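Local coordinates for protein acyl-coenzyme A oxidase 3 (Yarrowia lipolytica, PDB 5YS9) that oxidises acyl-CoA substrates of different chain lengths to (2E)-enoyl-CoA with FAD as cofactor, passing the electrons to oxygen to give hydrogen peroxide in peroxisomal beta-oxidation, at residues A[528-531]-A[532-536]; A[74-78]-A[79-83]; A[348-351]-A[352-356]. All blocks are in the same frame, centred on the assembly; numbering follows the deposited sequence.

Contact 1. Residues A[528-531]-A[532-536]; sequences KFVE and LTKGG
Two donors of one residue grip the carbonyl oxygen of Phe-529: the amide N of Thr-533 at 3.0 Å and its hydroxyl OG1 at 3.1 Å. The hydroxyl reaches back because chi1 of 63° sets OG1 between the residue's own backbone N and carbonyl carbon, and it meets the oxygen closer to the carbonyl plane than the amide does. The same torsion lays the methyl over a face of the Phe-529 ring, a CH-pi contact with Thr-533 CG2 3.9 Å from the ring centroid and displaced toward the CZ rim. With an alanine at Thr-533, the Phe-529 carbonyl oxygen is likely to lose its hydroxyl donor, and a gap would open over the ring where the methyl now sits. These residues form the last turns of helix 507-534. Gly-535 N makes a regular helical bond to Glu-531 O at 2.9 Å. The helix then closes in a Schellman motif at Gly-536, whose N turns back to Thr-533 O at 2.8 Å and whose positive phi (103°) would press a side chain against the preceding carbonyl oxygen. On another side of the helix, the extended Lys-534 runs alongside Val-530, with Lys-534 NZ 3.7 Å from Val-530 CG1. Phe-529 also stacks on Phe-543 and touches Leu-474 of helix 458-477, while Lys-528 NZ forms a salt bridge with Asp-613 of the second subunit.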
loop_
_atom_site.group_PDB
_atom_site.type_symbol
_atom_site.label_atom_id
_atom_site.label_comp_id
_atom_site.label_asym_id
_atom_site.label_seq_id
_atom_site.Cartn_x
_atom_site.Cartn_y
_atom_site.Cartn_z
ATOM N N LYS A 528 -30.247 18.089 -1.337
ATOM C CA LYS A 528 -29.396 18.992 -2.136
ATOM C C LYS A 528 -29.548 18.753 -3.631
ATOM O O LYS A 528 -29.455 19.683 -4.433
ATOM C CB LYS A 528 -27.905 18.844 -1.782
ATOM C CG LYS A 528 -27.455 19.451 -0.467
ATOM C CD LYS A 528 -25.923 19.407 -0.331
ATOM C CE LYS A 528 -25.294 20.691 0.213
ATOM N NZ LYS A 528 -25.257 20.684 1.701
ATOM N N PHE A 529 -29.732 17.489 -3.996
ATOM C CA PHE A 529 -29.927 17.091 -5.382
ATOM C C PHE A 529 -31.218 17.692 -5.913
ATOM O O PHE A 529 -31.294 18.097 -7.071
ATOM C CB PHE A 529 -30.006 15.572 -5.471
ATOM C CG PHE A 529 -30.448 15.075 -6.800
ATOM C CD1 PHE A 529 -31.790 14.922 -7.082
ATOM C CD2 PHE A 529 -29.522 14.770 -7.775
ATOM C CE1 PHE A 529 -32.213 14.433 -8.299
ATOM C CE2 PHE A 529 -29.936 14.296 -9.016
ATOM C CZ PHE A 529 -31.295 14.116 -9.275
ATOM N N VAL A 530 -32.240 17.682 -5.055
ATOM C CA VAL A 530 -33.517 18.328 -5.330
ATOM C C VAL A 530 -33.379 19.876 -5.426
ATOM O O VAL A 530 -33.944 20.463 -6.342
ATOM C CB VAL A 530 -34.633 17.872 -4.332
ATOM C CG1 VAL A 530 -35.931 18.637 -4.538
ATOM C CG2 VAL A 530 -34.920 16.383 -4.479
ATOM N N GLU A 531 -32.643 20.530 -4.523
ATOM C CA GLU A 531 -32.429 21.980 -4.653
ATOM C C GLU A 531 -31.700 22.281 -5.973
ATOM O O GLU A 531 -31.992 23.287 -6.640
ATOM C CB GLU A 531 -31.606 22.577 -3.498
ATOM C CG GLU A 531 -32.276 22.664 -2.127
ATOM C CD GLU A 531 -31.253 22.968 -1.000
ATOM O OE1 GLU A 531 -31.305 22.321 0.083
ATOM O OE2 GLU A 531 -30.362 23.843 -1.214
ATOM N N LEU A 532 -30.752 21.419 -6.341
ATOM C CA LEU A 532 -29.882 21.700 -7.478
ATOM C C LEU A 532 -30.565 21.466 -8.819
ATOM O O LEU A 532 -30.274 22.194 -9.780
ATOM C CB LEU A 532 -28.568 20.912 -7.380
ATOM C CG LEU A 532 -27.522 21.465 -6.400
ATOM C CD1 LEU A 532 -26.469 20.393 -6.198
ATOM C CD2 LEU A 532 -26.874 22.765 -6.866
ATOM N N THR A 533 -31.393 20.438 -8.917
ATOM C CA THR A 533 -32.226 20.238 -10.098
ATOM C C THR A 533 -33.330 21.288 -10.298
ATOM O O THR A 533 -33.569 21.739 -11.407
ATOM C CB THR A 533 -32.802 18.813 -10.174
ATOM O OG1 THR A 533 -33.660 18.569 -9.061
ATOM C CG2 THR A 533 -31.694 17.805 -10.166
ATOM N N LYS A 534 -33.988 21.668 -9.210
ATOM C CA LYS A 534 -35.022 22.694 -9.230
ATOM C C LYS A 534 -34.372 23.980 -9.659
ATOM O O LYS A 534 -34.960 24.793 -10.352
ATOM C CB LYS A 534 -35.656 22.869 -7.859
ATOM C CG LYS A 534 -36.883 22.007 -7.633
ATOM C CD LYS A 534 -37.433 22.205 -6.234
ATOM C CE LYS A 534 -38.456 21.143 -5.891
ATOM N NZ LYS A 534 -38.713 21.087 -4.428
ATOM N N GLY A 535 -33.136 24.128 -9.220
ATOM C CA GLY A 535 -32.279 25.251 -9.515
ATOM C C GLY A 535 -31.866 25.224 -10.964
ATOM O O GLY A 535 -31.193 26.121 -11.427
ATOM N N GLY A 536 -32.234 24.159 -11.661
ATOM C CA GLY A 536 -32.007 24.039 -13.084
ATOM C C GLY A 536 -30.892 23.165 -13.611
ATOM O O GLY A 536 -30.760 23.031 -14.820
#

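Contact 2. Residues A[74-78]-A[79-83]; sequences YDMPK and EQLRE
Helix 78-92 of the N-terminal region starts here, with Pro-77 as its N-cap residue and Met-76 folded back on the first turn. The Pro-77 carbonyl oxygen takes two amides: Leu-81 N at 3.2 Å, nearly straight (170°) and in the carbonyl plane, and Gln-80 N at 3.0 Å, which comes from above that plane on a more bent path. Lys-78 O, in turn, receives Arg-82 N. The Met-76 side chain, extended beyond CG, lies at about a right angle to that of Gln-80; Met-76 CE is 3.9 Å from Gln-80 NE2, and Met-76 SD rests 3.5 Å from CD1 of Leu-81. Gln-80 has CG anti to its own N (chi1 -153°), which carries the amide back beside Met-76 and the proline ring, with Gln-80 OE1 3.7 Å from Pro-77 CD. Lys-78 and Arg-82 run side by side and point the same way. Lys-78 NZ stands over one face of the Arg-82 guanidinium, toward its rim, 3.8 Å from Arg-82 NH1. Asp-249 probably eases this pairing of like charges, since it forms a salt bridge with Arg-82 NH2 and a long, weak ion pair with Lys-78, while Arg-82 NE bonds to the Asp-257 carbonyl. Asp-75, in the approach to the helix, is held by Tyr-438 and Gln-666. A residue before the first turn whose carbonyl receives the amides three and four positions on is the ordinary backbone pattern of an alpha-helix N-terminus, here with a proline at the N-cap.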
loop_
_atom_site.group_PDB
_atom_site.type_symbol
_atom_site.label_atom_id
_atom_site.label_comp_id
_atom_site.label_asym_id
_atom_site.label_seq_id
_atom_site.Cartn_x
_atom_site.Cartn_y
_atom_site.Cartn_z
ATOM N N TYR A 74 8.831 -17.058 -3.835
ATOM C CA TYR A 74 9.267 -15.682 -3.621
ATOM C C TYR A 74 10.534 -15.316 -4.440
ATOM O O TYR A 74 10.722 -14.165 -4.803
ATOM C CB TYR A 74 9.405 -15.331 -2.131
ATOM C CG TYR A 74 8.141 -15.522 -1.296
ATOM C CD1 TYR A 74 6.975 -14.705 -1.478
ATOM C CD2 TYR A 74 8.093 -16.501 -0.314
ATOM C CE1 TYR A 74 5.828 -14.898 -0.693
ATOM C CE2 TYR A 74 6.945 -16.730 0.461
ATOM C CZ TYR A 74 5.822 -15.922 0.274
ATOM O OH TYR A 74 4.777 -16.166 1.107
ATOM N N ASP A 75 11.348 -16.311 -4.777
ATOM C CA ASP A 75 12.606 -16.111 -5.435
ATOM C C ASP A 75 12.494 -16.275 -6.941
ATOM O O ASP A 75 13.511 -16.175 -7.650
ATOM C CB ASP A 75 13.633 -17.137 -4.929
ATOM C CG ASP A 75 13.990 -16.959 -3.446
ATOM O OD1 ASP A 75 14.640 -15.945 -3.149
ATOM O OD2 ASP A 75 13.650 -17.848 -2.598
ATOM N N MET A 76 11.295 -16.557 -7.438
ATOM C CA MET A 76 11.107 -16.897 -8.850
ATOM C C MET A 76 11.040 -15.647 -9.684
ATOM O O MET A 76 10.182 -14.812 -9.409
ATOM C CB MET A 76 9.784 -17.645 -9.088
ATOM C CG MET A 76 9.813 -19.111 -8.775
ATOM S SD MET A 76 8.329 -19.891 -9.407
ATOM C CE MET A 76 8.450 -21.458 -8.567
ATOM N N PRO A 77 11.879 -15.548 -10.731
ATOM C CA PRO A 77 11.717 -14.468 -11.726
ATOM C C PRO A 77 10.494 -14.706 -12.627
ATOM O O PRO A 77 10.006 -15.829 -12.710
ATOM C CB PRO A 77 12.989 -14.564 -12.573
ATOM C CG PRO A 77 13.320 -16.021 -12.549
ATOM C CD PRO A 77 12.819 -16.579 -11.215
ATOM N N LYS A 78 10.074 -13.672 -13.337
ATOM C CA LYS A 78 8.846 -13.726 -14.108
ATOM C C LYS A 78 8.771 -14.868 -15.113
ATOM O O LYS A 78 7.729 -15.410 -15.247
ATOM C CB LYS A 78 8.495 -12.366 -14.733
ATOM C CG LYS A 78 8.441 -12.235 -16.249
ATOM C CD LYS A 78 7.335 -11.269 -16.718
ATOM C CE LYS A 78 7.689 -10.489 -17.998
ATOM N NZ LYS A 78 7.510 -11.249 -19.272
ATOM N N GLU A 79 9.868 -15.290 -15.731
ATOM C CA GLU A 79 9.828 -16.331 -16.776
ATOM C C GLU A 79 9.455 -17.672 -16.174
ATOM O O GLU A 79 8.840 -18.499 -16.840
ATOM C CB GLU A 79 11.169 -16.498 -17.520
ATOM C CG GLU A 79 11.690 -15.285 -18.299
ATOM C CD GLU A 79 12.146 -14.078 -17.437
ATOM O OE1 GLU A 79 12.524 -14.251 -16.241
ATOM O OE2 GLU A 79 12.109 -12.923 -17.952
ATOM N N GLN A 80 9.794 -17.874 -14.904
ATOM C CA GLN A 80 9.554 -19.126 -14.212
ATOM C C GLN A 80 8.146 -19.162 -13.667
ATOM O O GLN A 80 7.458 -20.209 -13.701
ATOM C CB GLN A 80 10.597 -19.310 -13.109
ATOM C CG GLN A 80 10.839 -20.763 -12.800
ATOM C CD GLN A 80 11.728 -21.018 -11.575
ATOM O OE1 GLN A 80 12.651 -20.237 -11.263
ATOM N NE2 GLN A 80 11.468 -22.157 -10.893
ATOM N N LEU A 81 7.690 -18.021 -13.180
ATOM C CA LEU A 81 6.265 -17.845 -12.847
ATOM C C LEU A 81 5.338 -18.130 -14.051
ATOM O O LEU A 81 4.296 -18.825 -13.926
ATOM C CB LEU A 81 6.013 -16.438 -12.334
ATOM C CG LEU A 81 5.879 -16.034 -10.841
ATOM C CD1 LEU A 81 6.220 -17.066 -9.792
ATOM C CD2 LEU A 81 6.612 -14.716 -10.606
ATOM N N ARG A 82 5.707 -17.583 -15.201
ATOM C CA ARG A 82 5.001 -17.852 -16.447
ATOM C C ARG A 82 5.006 -19.372 -16.754
ATOM O O ARG A 82 3.963 -19.944 -17.065
ATOM C CB ARG A 82 5.654 -17.096 -17.615
ATOM C CG ARG A 82 5.496 -15.598 -17.600
ATOM C CD ARG A 82 4.061 -15.246 -17.931
ATOM N NE ARG A 82 3.863 -13.812 -17.992
ATOM C CZ ARG A 82 3.930 -13.066 -19.087
ATOM N NH1 ARG A 82 3.742 -11.773 -18.987
ATOM N NH2 ARG A 82 4.197 -13.585 -20.270
ATOM N N GLU A 83 6.162 -20.033 -16.654
ATOM C CA GLU A 83 6.179 -21.441 -17.003
ATOM C C GLU A 83 5.442 -22.299 -15.968
ATOM O O GLU A 83 4.648 -23.150 -16.359
ATOM C CB GLU A 83 7.584 -21.948 -17.301
ATOM C CG GLU A 83 7.662 -23.465 -17.545
ATOM C CD GLU A 83 9.066 -23.926 -17.870
ATOM O OE1 GLU A 83 9.986 -23.076 -18.020
ATOM O OE2 GLU A 83 9.254 -25.157 -17.956
#

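Contact 3. Residues A[348-351]-A[352-356]; sequences YPYH and QRRLL. With FAD (flavin-adenine dinucleotide), chain D.
Arg-354 NH1 donates to the ribose hydroxyl oxygen O3B of FAD at 2.6 Å, with an angle of 156° at the hydrogen, and the neighbouring ribose oxygen O2B lies equally near, at 2.6 Å. Bends at chi2 (-134°) and chi3 (-105°) carry the guanidinium to the adenosine ribose, with C3B of the sugar at its edge, in plane. His-351 packs against it: the imidazole stands nearly perpendicular to the guanidinium, its CE1 over one face, displaced toward the rim, and NH1 lies near the plane of the imidazole at the ring edge. On the NE2 and CD2 side, the His-351 ring packs on Leu-355, with His-351 NE2 3.6 Å from Leu-355 CD1. Tyr-348, the N-cap residue of helix 349-385, sets a ring face over the adenine, with Tyr-348 CE2 3.5 Å from FAD C6A, and its hydroxyl is hydrogen-bonded to the Gln-333 carbonyl oxygen. The carbonyl oxygen of Tyr-348 accepts Gln-352 N at 3.2 Å, so the residue that covers the base also opens the hydrogen-bonding of the helix. On another side, Tyr-350 crosses the Arg-354 chain at about a right angle, Tyr-350 CE2 3.9 Å from Arg-354 CG, and its ring meets Phe-551 of the second subunit. Arg-353 turns to a different set of partners, a salt bridge with Glu-595 and a hydrogen bond with Asn-620. Gln-352 ties back to the Ile-346 carbonyl through NE2. Ser-169, Asp-457 and Thr-163 of the second subunit also bond to this FAD; the start of helix 349-385 thus helps to line the adenosine part of a cofactor pocket shared between the two subunits, as in the acyl-CoA dehydrogenase and oxidase fold.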
loop_
_atom_site.group_PDB
_atom_site.type_symbol
_atom_site.label_atom_id
_atom_site.label_comp_id
_atom_site.label_asym_id
_atom_site.label_seq_id
_atom_site.Cartn_x
_atom_site.Cartn_y
_atom_site.Cartn_z
ATOM N N TYR A 348 0.985 -4.519 24.457
ATOM C CA TYR A 348 0.759 -3.085 24.308
ATOM C C TYR A 348 -0.634 -2.761 23.801
ATOM O O TYR A 348 -1.110 -3.370 22.873
ATOM C CB TYR A 348 1.761 -2.480 23.336
ATOM C CG TYR A 348 3.173 -2.487 23.825
ATOM C CD1 TYR A 348 3.479 -2.100 25.106
ATOM C CD2 TYR A 348 4.200 -2.888 23.004
ATOM C CE1 TYR A 348 4.770 -2.108 25.555
ATOM C CE2 TYR A 348 5.494 -2.899 23.445
ATOM C CZ TYR A 348 5.770 -2.508 24.722
ATOM O OH TYR A 348 7.057 -2.517 25.166
ATOM N N PRO A 349 -1.272 -1.764 24.388
ATOM C CA PRO A 349 -2.605 -1.373 23.908
ATOM C C PRO A 349 -2.637 -0.718 22.517
ATOM O O PRO A 349 -3.664 -0.825 21.817
ATOM C CB PRO A 349 -3.080 -0.367 24.982
ATOM C CG PRO A 349 -2.322 -0.755 26.221
ATOM C CD PRO A 349 -0.980 -1.254 25.746
ATOM N N TYR A 350 -1.589 -0.002 22.148
ATOM C CA TYR A 350 -1.549 0.514 20.800
ATOM C C TYR A 350 -1.435 -0.567 19.752
ATOM O O TYR A 350 -2.028 -0.473 18.699
ATOM C CB TYR A 350 -0.522 1.615 20.561
ATOM C CG TYR A 350 -0.914 2.358 19.321
ATOM C CD1 TYR A 350 -2.135 2.992 19.254
ATOM C CD2 TYR A 350 -0.126 2.354 18.195
ATOM C CE1 TYR A 350 -2.539 3.647 18.120
ATOM C CE2 TYR A 350 -0.528 3.008 17.054
ATOM C CZ TYR A 350 -1.741 3.650 17.028
ATOM O OH TYR A 350 -2.175 4.301 15.910
ATOM N N HIS A 351 -0.650 -1.587 20.033
ATOM C CA HIS A 351 -0.511 -2.638 19.082
ATOM C C HIS A 351 -1.822 -3.454 18.910
ATOM O O HIS A 351 -2.182 -3.872 17.766
ATOM C CB HIS A 351 0.669 -3.514 19.449
ATOM C CG HIS A 351 1.209 -4.259 18.287
ATOM N ND1 HIS A 351 2.014 -3.656 17.345
ATOM C CD2 HIS A 351 1.023 -5.536 17.886
ATOM C CE1 HIS A 351 2.352 -4.559 16.448
ATOM N NE2 HIS A 351 1.759 -5.703 16.747
ATOM N N GLN A 352 -2.536 -3.629 20.025
ATOM C CA GLN A 352 -3.874 -4.227 20.018
ATOM C C GLN A 352 -4.816 -3.452 19.111
ATOM O O GLN A 352 -5.491 -4.064 18.296
ATOM C CB GLN A 352 -4.460 -4.329 21.441
ATOM C CG GLN A 352 -3.713 -5.332 22.354
ATOM C CD GLN A 352 -4.213 -5.342 23.785
ATOM O OE1 GLN A 352 -5.232 -4.711 24.089
ATOM N NE2 GLN A 352 -3.517 -6.083 24.670
ATOM N N ARG A 353 -4.789 -2.132 19.186
ATOM C CA ARG A 353 -5.569 -1.257 18.317
ATOM C C ARG A 353 -5.205 -1.366 16.846
ATOM O O ARG A 353 -6.045 -1.224 15.986
ATOM C CB ARG A 353 -5.460 0.191 18.764
ATOM C CG ARG A 353 -6.381 0.554 19.898
ATOM C CD ARG A 353 -6.066 1.933 20.409
ATOM N NE ARG A 353 -7.105 2.440 21.277
ATOM C CZ ARG A 353 -8.209 3.020 20.849
ATOM N NH1 ARG A 353 -8.420 3.173 19.562
ATOM N NH2 ARG A 353 -9.092 3.450 21.712
ATOM N N ARG A 354 -3.932 -1.547 16.561
ATOM C CA ARG A 354 -3.494 -1.755 15.194
ATOM C C ARG A 354 -4.032 -3.025 14.563
ATOM O O ARG A 354 -4.388 -3.018 13.407
ATOM C CB ARG A 354 -1.978 -1.789 15.118
ATOM C CG ARG A 354 -1.294 -0.511 15.528
ATOM C CD ARG A 354 -0.228 -0.151 14.522
ATOM N NE ARG A 354 1.100 -0.419 15.030
ATOM C CZ ARG A 354 2.087 -0.925 14.315
ATOM N NH1 ARG A 354 3.251 -1.129 14.880
ATOM N NH2 ARG A 354 1.908 -1.214 13.047
ATOM N N LEU A 355 -4.050 -4.121 15.303
ATOM C CA LEU A 355 -4.376 -5.404 14.715
ATOM C C LEU A 355 -5.724 -6.001 15.051
ATOM O O LEU A 355 -6.346 -6.623 14.218
ATOM C CB LEU A 355 -3.294 -6.423 15.050
ATOM C CG LEU A 355 -1.862 -6.132 14.630
ATOM C CD1 LEU A 355 -0.965 -7.260 15.085
ATOM C CD2 LEU A 355 -1.762 -5.929 13.134
ATOM N N LEU A 356 -6.179 -5.839 16.277
ATOM C CA LEU A 356 -7.403 -6.574 16.684
ATOM C C LEU A 356 -8.694 -6.138 15.944
ATOM O O LEU A 356 -9.526 -6.990 15.643
ATOM C CB LEU A 356 -7.585 -6.563 18.191
ATOM C CG LEU A 356 -6.447 -7.245 18.948
ATOM C CD1 LEU A 356 -6.716 -7.172 20.448
ATOM C CD2 LEU A 356 -6.191 -8.689 18.541
HETATM P PA FAD D . 10.423 -3.806 16.382
HETATM O O1A FAD D . 11.226 -2.692 16.937
HETATM O O2A FAD D . 10.249 -5.067 17.136
HETATM O O5B FAD D . 8.953 -3.349 16.045
HETATM C C5B FAD D . 8.119 -4.313 15.420
HETATM C C4B FAD D . 6.692 -3.842 15.513
HETATM O O4B FAD D . 6.336 -3.737 16.884
HETATM C C3B FAD D . 6.610 -2.460 14.919
HETATM O O3B FAD D . 5.459 -2.349 14.106
HETATM C C2B FAD D . 6.435 -1.549 16.094
HETATM O O2B FAD D . 5.588 -0.463 15.740
HETATM C C1B FAD D . 5.837 -2.443 17.156
HETATM N N9A FAD D . 6.377 -1.938 18.419
HETATM C C8A FAD D . 7.629 -2.104 18.853
HETATM N N7A FAD D . 7.797 -1.484 20.035
HETATM C C5A FAD D . 6.642 -0.896 20.363
HETATM C C6A FAD D . 6.137 -0.074 21.477
HETATM N N6A FAD D . 6.916 0.256 22.521
HETATM N N1A FAD D . 4.864 0.331 21.415
HETATM C C2A FAD D . 4.073 0.010 20.387
HETATM N N3A FAD D . 4.458 -0.726 19.343
HETATM C C4A FAD D . 5.710 -1.194 19.282
HETATM N N1 FAD D . 19.703 -2.062 10.423
HETATM C C2 FAD D . 21.013 -1.786 10.464
HETATM O O2 FAD D . 21.550 -1.670 11.558
HETATM N N3 FAD D . 21.755 -1.616 9.379
HETATM C C4 FAD D . 21.248 -1.716 8.170
HETATM O O4 FAD D . 21.962 -1.558 7.191
HETATM C C4X FAD D . 19.823 -2.019 8.026
HETATM N N5 FAD D . 19.250 -2.130 6.828
HETATM C C5X FAD D . 17.950 -2.420 6.724
HETATM C C6 FAD D . 17.403 -2.549 5.467
HETATM C C7 FAD D . 16.072 -2.849 5.333
HETATM C C7M FAD D . 15.478 -2.974 3.967
HETATM C C8 FAD D . 15.241 -3.037 6.539
HETATM C C8M FAD D . 13.790 -3.362 6.404
HETATM C C9 FAD D . 15.786 -2.904 7.795
HETATM C C9A FAD D . 17.121 -2.608 7.934
HETATM N N10 FAD D . 17.697 -2.473 9.207
HETATM C C10 FAD D . 19.057 -2.191 9.264
HETATM C "C1'" FAD D . 16.937 -2.660 10.444
HETATM C "C2'" FAD D . 15.851 -1.614 10.701
HETATM O "O2'" FAD D . 16.424 -0.434 11.250
HETATM C "C3'" FAD D . 14.786 -2.170 11.648
HETATM O "O3'" FAD D . 13.905 -2.964 10.881
HETATM C "C4'" FAD D . 13.939 -1.127 12.360
HETATM O "O4'" FAD D . 14.774 -0.042 12.734
HETATM C "C5'" FAD D . 13.331 -1.649 13.653
HETATM O "O5'" FAD D . 12.193 -2.480 13.495
HETATM P P FAD D . 12.179 -3.936 14.142
HETATM O O1P FAD D . 12.159 -4.956 13.069
HETATM O O2P FAD D . 13.253 -3.988 15.154
HETATM O O3P FAD D . 10.771 -4.098 14.852
#

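In the fold
Contacts 2 and 3 hold helix starts, with Pro-77 and Tyr-348 at the N-cap positions, whereas contact 1 holds a helix end. Along the chain they follow in the order 2, 3, 1, each in a different region of the protein. Contact 3 binds the adenosine part of FAD directly; in contact 2 the side chain of Arg-82 lies about 10 Å from a bound FAD. The nearest atoms of contacts 2 and 3 are about 17 Å apart. Contact 1 lies farther off, its centre about 46 Å from that of contact 3 and 56 Å from that of contact 2. Contacts 1 and 2 lie at the surface, while contact 3 is buried. All three touch the second subunit, contact 1 through Lys-528.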